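Local atomic coordinates of NADH dehydrogenase, putative (Plasmodium falciparum, PDB entry 5JWC), a protein that probably passes electrons from NADH through its bound FAD to ubiquinone, as a type II NADH dehydrogenase of the malaria parasite. Residues 42-46 / 47-51; 434-438 / 439-443. All coordinates share one frame; numbering follows the deposited sequence.

How the interactions relate
Interactions 1 and 2 lie at the C-terminal ends of two helices, 38-46 and 424-440, that pack against each other, with their centres about 10 Å apart. The first belongs to the FAD-binding region, whereas the second comes from much later in the chain. Polar and apolar links join them: K51 NZ stands 2.7 Å from N439 O, and I47 CD1 lies 3.6 Å from F438 CB. The side-chain amide of N439 reads the backbone where helix 38-46 ends, accepting from D48 N and donating to N46 O. The S435 side chain of interaction 2 is about 13 Å from bound FAD, whereas F43 of interaction 1 touches the glycine-rich segment thought to bind the cofactor.

Interaction 1: residues 42-46 / 47-51; sequences NFLLN and IDFKK
In the Rossmann-type β-α-β unit that binds FAD, F43 and I47 meet where helix 38-46 gives way to the loop leading to strand 53-57. The carbonyl oxygen F43 O takes two backbone donors, I47 N at 2.9 Å and N46 N at 3.1 Å, which draws the departing chain back against the last turn. Isoleucine suits position 47 because its branches meet both ring and backbone. CG1 is anti to the backbone N (chi1 -170°) and comes 3.8 Å from F43 CE2, with CD1 reaching on toward CZ, while CG2 sits against the backbone oxygens F43 O (3.5 Å) and L44 O (3.6 Å). A second apolar pair forms one step further on, where the methyl L44 CD1 touches F49 CZ at 3.7 Å, approaching the ring at its edge. I47 O lies above one face of that ring, offset toward the rim. Beyond I47, D48 makes an Asx turn: OD1 accepts from K50 N at 2.8 Å on its anti side, a polar way to bend a chain at a partly exposed place. K92 from outside gives hydrogen bonds to L44 O and I47 O and a cation-pi contact to F49. Its ammonium probably offsets the negative end of helix 38-46, while L44, I47 and F49 pack on V54 of strand 53-57 and F43 on I33, keeping those sides apolar.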
ATOM      1  N   ASN A  42     -19.097  14.436  -3.630  1.00 25.45           N
ATOM      2  CA  ASN A  42     -20.156  14.920  -2.749  1.00 28.94           C
ATOM      3  C   ASN A  42     -21.460  15.169  -3.516  1.00 26.05           C
ATOM      4  O   ASN A  42     -22.534  15.061  -2.951  1.00 31.40           O
ATOM      5  CB  ASN A  42     -19.722  16.169  -1.983  1.00 28.32           C
ATOM      6  CG  ASN A  42     -18.779  15.828  -0.851  1.00 26.97           C
ATOM      7  OD1 ASN A  42     -19.199  15.358   0.190  1.00 28.24           O
ATOM      8  ND2 ASN A  42     -17.496  16.010  -1.079  1.00 23.25           N
ATOM      9  N   PHE A  43     -21.373  15.465  -4.800  1.00 27.57           N
ATOM     10  CA  PHE A  43     -22.598  15.570  -5.593  1.00 25.50           C
ATOM     11  C   PHE A  43     -23.290  14.196  -5.619  1.00 31.72           C
ATOM     12  O   PHE A  43     -24.510  14.080  -5.416  1.00 29.40           O
ATOM     13  CB  PHE A  43     -22.274  16.048  -7.006  1.00 27.62           C
ATOM     14  CG  PHE A  43     -23.501  16.348  -7.849  1.00 28.13           C
ATOM     15  CD1 PHE A  43     -23.957  17.654  -7.994  1.00 27.98           C
ATOM     16  CD2 PHE A  43     -24.175  15.328  -8.511  1.00 30.72           C
ATOM     17  CE1 PHE A  43     -25.085  17.951  -8.797  1.00 30.16           C
ATOM     18  CE2 PHE A  43     -25.303  15.597  -9.300  1.00 29.90           C
ATOM     19  CZ  PHE A  43     -25.755  16.916  -9.443  1.00 33.02           C
ATOM     20  N   LEU A  44     -22.495  13.161  -5.885  1.00 28.45           N
ATOM     21  CA  LEU A  44     -22.976  11.785  -5.899  1.00 28.96           C
ATOM     22  C   LEU A  44     -23.607  11.399  -4.560  1.00 29.76           C
ATOM     23  O   LEU A  44     -24.644  10.738  -4.524  1.00 30.59           O
ATOM     24  CB  LEU A  44     -21.820  10.818  -6.235  1.00 26.97           C
ATOM     25  CG  LEU A  44     -22.175   9.338  -6.432  1.00 30.36           C
ATOM     26  CD1 LEU A  44     -22.779   9.134  -7.834  1.00 29.14           C
ATOM     27  CD2 LEU A  44     -20.959   8.406  -6.206  1.00 29.04           C
ATOM     28  N   LEU A  45     -22.983  11.795  -3.458  1.00 27.30           N
ATOM     29  CA  LEU A  45     -23.499  11.433  -2.155  1.00 28.84           C
ATOM     30  C   LEU A  45     -24.899  11.987  -1.921  1.00 32.58           C
ATOM     31  O   LEU A  45     -25.643  11.423  -1.138  1.00 33.15           O
ATOM     32  CB  LEU A  45     -22.580  11.898  -1.016  1.00 28.78           C
ATOM     33  CG  LEU A  45     -21.260  11.126  -0.869  1.00 34.62           C
ATOM     34  CD1 LEU A  45     -20.423  11.669   0.308  1.00 32.39           C
ATOM     35  CD2 LEU A  45     -21.408   9.598  -0.844  1.00 33.28           C
ATOM     36  N   ASN A  46     -25.256  13.088  -2.580  1.00 31.07           N
ATOM     37  CA  ASN A  46     -26.527  13.765  -2.274  1.00 30.74           C
ATOM     38  C   ASN A  46     -27.602  13.740  -3.372  1.00 33.28           C
ATOM     39  O   ASN A  46     -28.766  14.024  -3.094  1.00 35.92           O
ATOM     40  CB  ASN A  46     -26.250  15.227  -1.885  1.00 33.23           C
ATOM     41  CG  ASN A  46     -27.471  15.924  -1.305  1.00 42.31           C
ATOM     42  OD1 ASN A  46     -28.056  15.465  -0.320  1.00 44.95           O
ATOM     43  ND2 ASN A  46     -27.838  17.064  -1.898  1.00 38.13           N
ATOM     44  N   ILE A  47     -27.225  13.414  -4.602  1.00 30.45           N
ATOM     45  CA  ILE A  47     -28.166  13.456  -5.713  1.00 31.02           C
ATOM     46  C   ILE A  47     -29.167  12.296  -5.580  1.00 39.24           C
ATOM     47  O   ILE A  47     -28.794  11.185  -5.199  1.00 34.43           O
ATOM     48  CB  ILE A  47     -27.433  13.409  -7.061  1.00 28.74           C
ATOM     49  CG1 ILE A  47     -28.397  13.703  -8.219  1.00 34.02           C
ATOM     50  CG2 ILE A  47     -26.664  12.080  -7.239  1.00 29.09           C
ATOM     51  CD1 ILE A  47     -29.053  15.094  -8.129  1.00 32.47           C
ATOM     52  N   ASP A  48     -30.443  12.577  -5.825  1.00 35.07           N
ATOM     53  CA  ASP A  48     -31.486  11.560  -5.687  1.00 36.89           C
ATOM     54  C   ASP A  48     -31.450  10.562  -6.844  1.00 37.37           C
ATOM     55  O   ASP A  48     -31.805  10.899  -7.977  1.00 39.41           O
ATOM     56  CB  ASP A  48     -32.863  12.220  -5.606  1.00 40.65           C
ATOM     57  CG  ASP A  48     -33.937  11.280  -5.064  1.00 44.06           C
ATOM     58  OD1 ASP A  48     -33.878  10.066  -5.347  1.00 44.96           O
ATOM     59  OD2 ASP A  48     -34.844  11.765  -4.347  1.00 46.95           O
ATOM     60  N   PHE A  49     -31.040   9.332  -6.557  1.00 36.71           N
ATOM     61  CA  PHE A  49     -30.954   8.297  -7.586  1.00 39.12           C
ATOM     62  C   PHE A  49     -32.337   7.862  -8.089  1.00 40.71           C
ATOM     63  O   PHE A  49     -32.452   7.284  -9.159  1.00 40.25           O
ATOM     64  CB  PHE A  49     -30.191   7.073  -7.065  1.00 37.22           C
ATOM     65  CG  PHE A  49     -28.716   7.307  -6.879  1.00 37.67           C
ATOM     66  CD1 PHE A  49     -28.048   8.262  -7.625  1.00 32.81           C
ATOM     67  CD2 PHE A  49     -27.999   6.571  -5.949  1.00 39.72           C
ATOM     68  CE1 PHE A  49     -26.680   8.480  -7.443  1.00 38.53           C
ATOM     69  CE2 PHE A  49     -26.632   6.781  -5.769  1.00 39.27           C
ATOM     70  CZ  PHE A  49     -25.980   7.730  -6.507  1.00 35.24           C
ATOM     71  N   LYS A  50     -33.379   8.124  -7.310  1.00 40.65           N
ATOM     72  CA  LYS A  50     -34.735   7.831  -7.771  1.00 46.55           C
ATOM     73  C   LYS A  50     -35.158   8.814  -8.866  1.00 47.13           C
ATOM     74  O   LYS A  50     -35.784   8.418  -9.853  1.00 45.32           O
ATOM     75  CB  LYS A  50     -35.726   7.878  -6.606  1.00 44.97           C
ATOM     76  CG  LYS A  50     -37.140   7.408  -6.954  1.00 49.56           C
ATOM     77  CD  LYS A  50     -37.987   7.266  -5.687  1.00 51.88           C
ATOM     78  CE  LYS A  50     -39.337   6.603  -5.971  1.00 63.69           C
ATOM     79  NZ  LYS A  50     -40.015   6.204  -4.697  1.00 64.43           N
ATOM     80  N   LYS A  51     -34.785  10.083  -8.710  1.00 41.08           N
ATOM     81  CA  LYS A  51     -35.219  11.131  -9.638  1.00 40.48           C
ATOM     82  C   LYS A  51     -34.397  11.160 -10.912  1.00 42.89           C
ATOM     83  O   LYS A  51     -34.901  11.533 -11.970  1.00 43.72           O
ATOM     84  CB  LYS A  51     -35.173  12.506  -8.956  1.00 40.39           C
ATOM     85  CG  LYS A  51     -36.003  12.545  -7.676  1.00 48.41           C
ATOM     86  CD  LYS A  51     -36.191  13.957  -7.111  1.00 53.46           C
ATOM     87  CE  LYS A  51     -37.141  13.931  -5.911  1.00 53.06           C
ATOM     88  NZ  LYS A  51     -37.034  15.150  -5.040  1.00 53.75           N
TER

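Interaction 2: residues 434-438 / 439-443; sequences LSNVF and NNFIH
V437 O receives two N-H groups of the chain as helix 424-440 reaches its C-terminal end: F441 N at 3.0 Å, tilted from the carbonyl plane, and I442 N at 2.9 Å, nearly straight. The first keeps the helical four-residue spacing and the second spans five, so one oxygen holds the chain as F441 leaves helical geometry. I442 then folds back over the helix. Its CG1 stands beside the backbone N (chi1 -64°) and the chain beyond is extended, which carries CD1 over the centre of the F438 ring, 3.6 Å from the centroid and 14° off the normal, a CH-pi contact. On the way the beta-branched V437 and I442 bring CG1 against CG1 at 3.9 Å. A more exposed side of the helix carries asparagines, whose amides can give and accept. N440 ND2 donates to N436 OD1 at 2.9 Å, coming from 46° above the carbonyl plane, while N436 ND2 sits at the edge of the F441 ring. In the next shell, F438 also makes edge-to-face stacks with Y131 and Y338, on strands 131-134 and 337-339. N439 gives its ND2 to N46 O, at the end of helix 38-46, and takes D48 N on OD1. One water bridges the side-chain amides of N436 and N439, donating to N436 OD1 at 3.1 Å and accepting from N439 ND2, also at 3.1 Å.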
ATOM      1  N   LEU A 434     -25.853  22.293  -5.431  1.00 30.26           N
ATOM      2  CA  LEU A 434     -26.295  21.988  -6.776  1.00 31.09           C
ATOM      3  C   LEU A 434     -27.109  20.687  -6.838  1.00 34.43           C
ATOM      4  O   LEU A 434     -28.098  20.603  -7.572  1.00 33.21           O
ATOM      5  CB  LEU A 434     -25.107  21.914  -7.718  1.00 27.58           C
ATOM      6  CG  LEU A 434     -25.471  21.729  -9.185  1.00 30.66           C
ATOM      7  CD1 LEU A 434     -26.376  22.909  -9.619  1.00 29.37           C
ATOM      8  CD2 LEU A 434     -24.194  21.644 -10.011  1.00 26.73           C
ATOM      9  N   SER A 435     -26.697  19.688  -6.068  1.00 30.05           N
ATOM     10  CA  SER A 435     -27.440  18.435  -6.001  1.00 32.66           C
ATOM     11  C   SER A 435     -28.817  18.723  -5.389  1.00 37.41           C
ATOM     12  O   SER A 435     -29.836  18.227  -5.879  1.00 34.85           O
ATOM     13  CB  SER A 435     -26.661  17.367  -5.205  1.00 31.17           C
ATOM     14  OG  SER A 435     -26.508  17.730  -3.843  1.00 33.41           O
ATOM     15  N   ASN A 436     -28.858  19.564  -4.356  1.00 34.11           N
ATOM     16  CA  ASN A 436     -30.143  19.996  -3.807  1.00 35.25           C
ATOM     17  C   ASN A 436     -30.995  20.750  -4.834  1.00 38.08           C
ATOM     18  O   ASN A 436     -32.232  20.643  -4.817  1.00 39.10           O
ATOM     19  CB  ASN A 436     -29.953  20.875  -2.577  1.00 36.83           C
ATOM     20  CG  ASN A 436     -31.274  21.257  -1.922  1.00 43.66           C
ATOM     21  OD1 ASN A 436     -31.928  20.423  -1.296  1.00 47.07           O
ATOM     22  ND2 ASN A 436     -31.668  22.518  -2.058  1.00 46.25           N
ATOM     23  N   VAL A 437     -30.354  21.521  -5.713  1.00 35.35           N
ATOM     24  CA  VAL A 437     -31.109  22.203  -6.765  1.00 38.72           C
ATOM     25  C   VAL A 437     -31.752  21.186  -7.715  1.00 41.79           C
ATOM     26  O   VAL A 437     -32.923  21.338  -8.109  1.00 36.18           O
ATOM     27  CB  VAL A 437     -30.236  23.180  -7.574  1.00 32.18           C
ATOM     28  CG1 VAL A 437     -30.966  23.622  -8.835  1.00 34.56           C
ATOM     29  CG2 VAL A 437     -29.922  24.418  -6.740  1.00 34.53           C
ATOM     30  N   PHE A 438     -31.001  20.144  -8.065  1.00 35.36           N
ATOM     31  CA  PHE A 438     -31.547  19.075  -8.902  1.00 37.50           C
ATOM     32  C   PHE A 438     -32.640  18.279  -8.194  1.00 39.57           C
ATOM     33  O   PHE A 438     -33.671  17.965  -8.805  1.00 42.96           O
ATOM     34  CB  PHE A 438     -30.443  18.136  -9.376  1.00 31.59           C
ATOM     35  CG  PHE A 438     -29.726  18.617 -10.598  1.00 34.79           C
ATOM     36  CD1 PHE A 438     -30.186  18.283 -11.862  1.00 32.79           C
ATOM     37  CD2 PHE A 438     -28.604  19.416 -10.491  1.00 33.65           C
ATOM     38  CE1 PHE A 438     -29.529  18.722 -12.992  1.00 35.64           C
ATOM     39  CE2 PHE A 438     -27.941  19.870 -11.617  1.00 31.43           C
ATOM     40  CZ  PHE A 438     -28.399  19.521 -12.873  1.00 38.05           C
ATOM     41  N   ASN A 439     -32.454  17.998  -6.909  1.00 35.93           N
ATOM     42  CA  ASN A 439     -33.445  17.229  -6.164  1.00 36.56           C
ATOM     43  C   ASN A 439     -34.766  17.963  -5.927  1.00 43.72           C
ATOM     44  O   ASN A 439     -35.829  17.340  -5.945  1.00 42.58           O
ATOM     45  CB  ASN A 439     -32.908  16.791  -4.795  1.00 33.60           C
ATOM     46  CG  ASN A 439     -31.761  15.769  -4.896  1.00 36.46           C
ATOM     47  OD1 ASN A 439     -31.552  15.157  -5.937  1.00 30.86           O
ATOM     48  ND2 ASN A 439     -31.030  15.581  -3.792  1.00 33.74           N
ATOM     49  N   ASN A 440     -34.699  19.267  -5.671  1.00 39.28           N
ATOM     50  CA  ASN A 440     -35.847  19.977  -5.104  1.00 40.08           C
ATOM     51  C   ASN A 440     -36.318  21.231  -5.836  1.00 43.52           C
ATOM     52  O   ASN A 440     -37.248  21.900  -5.395  1.00 45.05           O
ATOM     53  CB  ASN A 440     -35.528  20.343  -3.661  1.00 42.64           C
ATOM     54  CG  ASN A 440     -35.430  19.130  -2.769  1.00 45.75           C
ATOM     55  OD1 ASN A 440     -36.266  18.220  -2.834  1.00 48.70           O
ATOM     56  ND2 ASN A 440     -34.404  19.099  -1.934  1.00 44.66           N
ATOM     57  N   PHE A 441     -35.679  21.558  -6.950  1.00 45.12           N
ATOM     58  CA  PHE A 441     -36.035  22.749  -7.691  1.00 40.48           C
ATOM     59  C   PHE A 441     -36.266  22.420  -9.160  1.00 48.29           C
ATOM     60  O   PHE A 441     -37.325  22.735  -9.706  1.00 47.93           O
ATOM     61  CB  PHE A 441     -34.950  23.830  -7.547  1.00 40.32           C
ATOM     62  CG  PHE A 441     -34.892  24.472  -6.170  1.00 44.23           C
ATOM     63  CD1 PHE A 441     -35.462  25.713  -5.944  1.00 42.87           C
ATOM     64  CD2 PHE A 441     -34.265  23.835  -5.108  1.00 42.64           C
ATOM     65  CE1 PHE A 441     -35.409  26.309  -4.692  1.00 41.63           C
ATOM     66  CE2 PHE A 441     -34.211  24.429  -3.846  1.00 43.67           C
ATOM     67  CZ  PHE A 441     -34.784  25.668  -3.642  1.00 42.12           C
ATOM     68  N   ILE A 442     -35.295  21.773  -9.801  1.00 41.50           N
ATOM     69  CA  ILE A 442     -35.437  21.424 -11.213  1.00 46.64           C
ATOM     70  C   ILE A 442     -36.609  20.439 -11.457  1.00 53.93           C
ATOM     71  O   ILE A 442     -36.744  19.429 -10.765  1.00 52.91           O
ATOM     72  CB  ILE A 442     -34.123  20.848 -11.765  1.00 40.83           C
ATOM     73  CG1 ILE A 442     -33.026  21.924 -11.709  1.00 42.70           C
ATOM     74  CG2 ILE A 442     -34.297  20.398 -13.195  1.00 48.35           C
ATOM     75  CD1 ILE A 442     -31.694  21.465 -12.211  1.00 41.67           C
ATOM     76  N   HIS A 443     -37.450  20.774 -12.441  1.00 58.62           N
ATOM     77  CA  HIS A 443     -38.693  20.050 -12.773  1.00 62.30           C
ATOM     78  C   HIS A 443     -39.647  19.900 -11.587  1.00 62.40           C
ATOM     79  O   HIS A 443     -40.172  18.813 -11.319  1.00 69.29           O
ATOM     80  CB  HIS A 443     -38.365  18.682 -13.377  1.00 62.31           C
ATOM     81  CG  HIS A 443     -37.841  18.760 -14.770  1.00 62.98           C
ATOM     82  ND1 HIS A 443     -38.500  19.460 -15.770  1.00 69.48           N
ATOM     83  CD2 HIS A 443     -36.713  18.280 -15.340  1.00 66.84           C
ATOM     84  CE1 HIS A 443     -37.802  19.382 -16.893  1.00 67.46           C
ATOM     85  NE2 HIS A 443     -36.713  18.668 -16.653  1.00 70.67           N
TER
HETATM   86  O   HOH W   1     -31.333  17.418  -1.339  1.00 41.28           O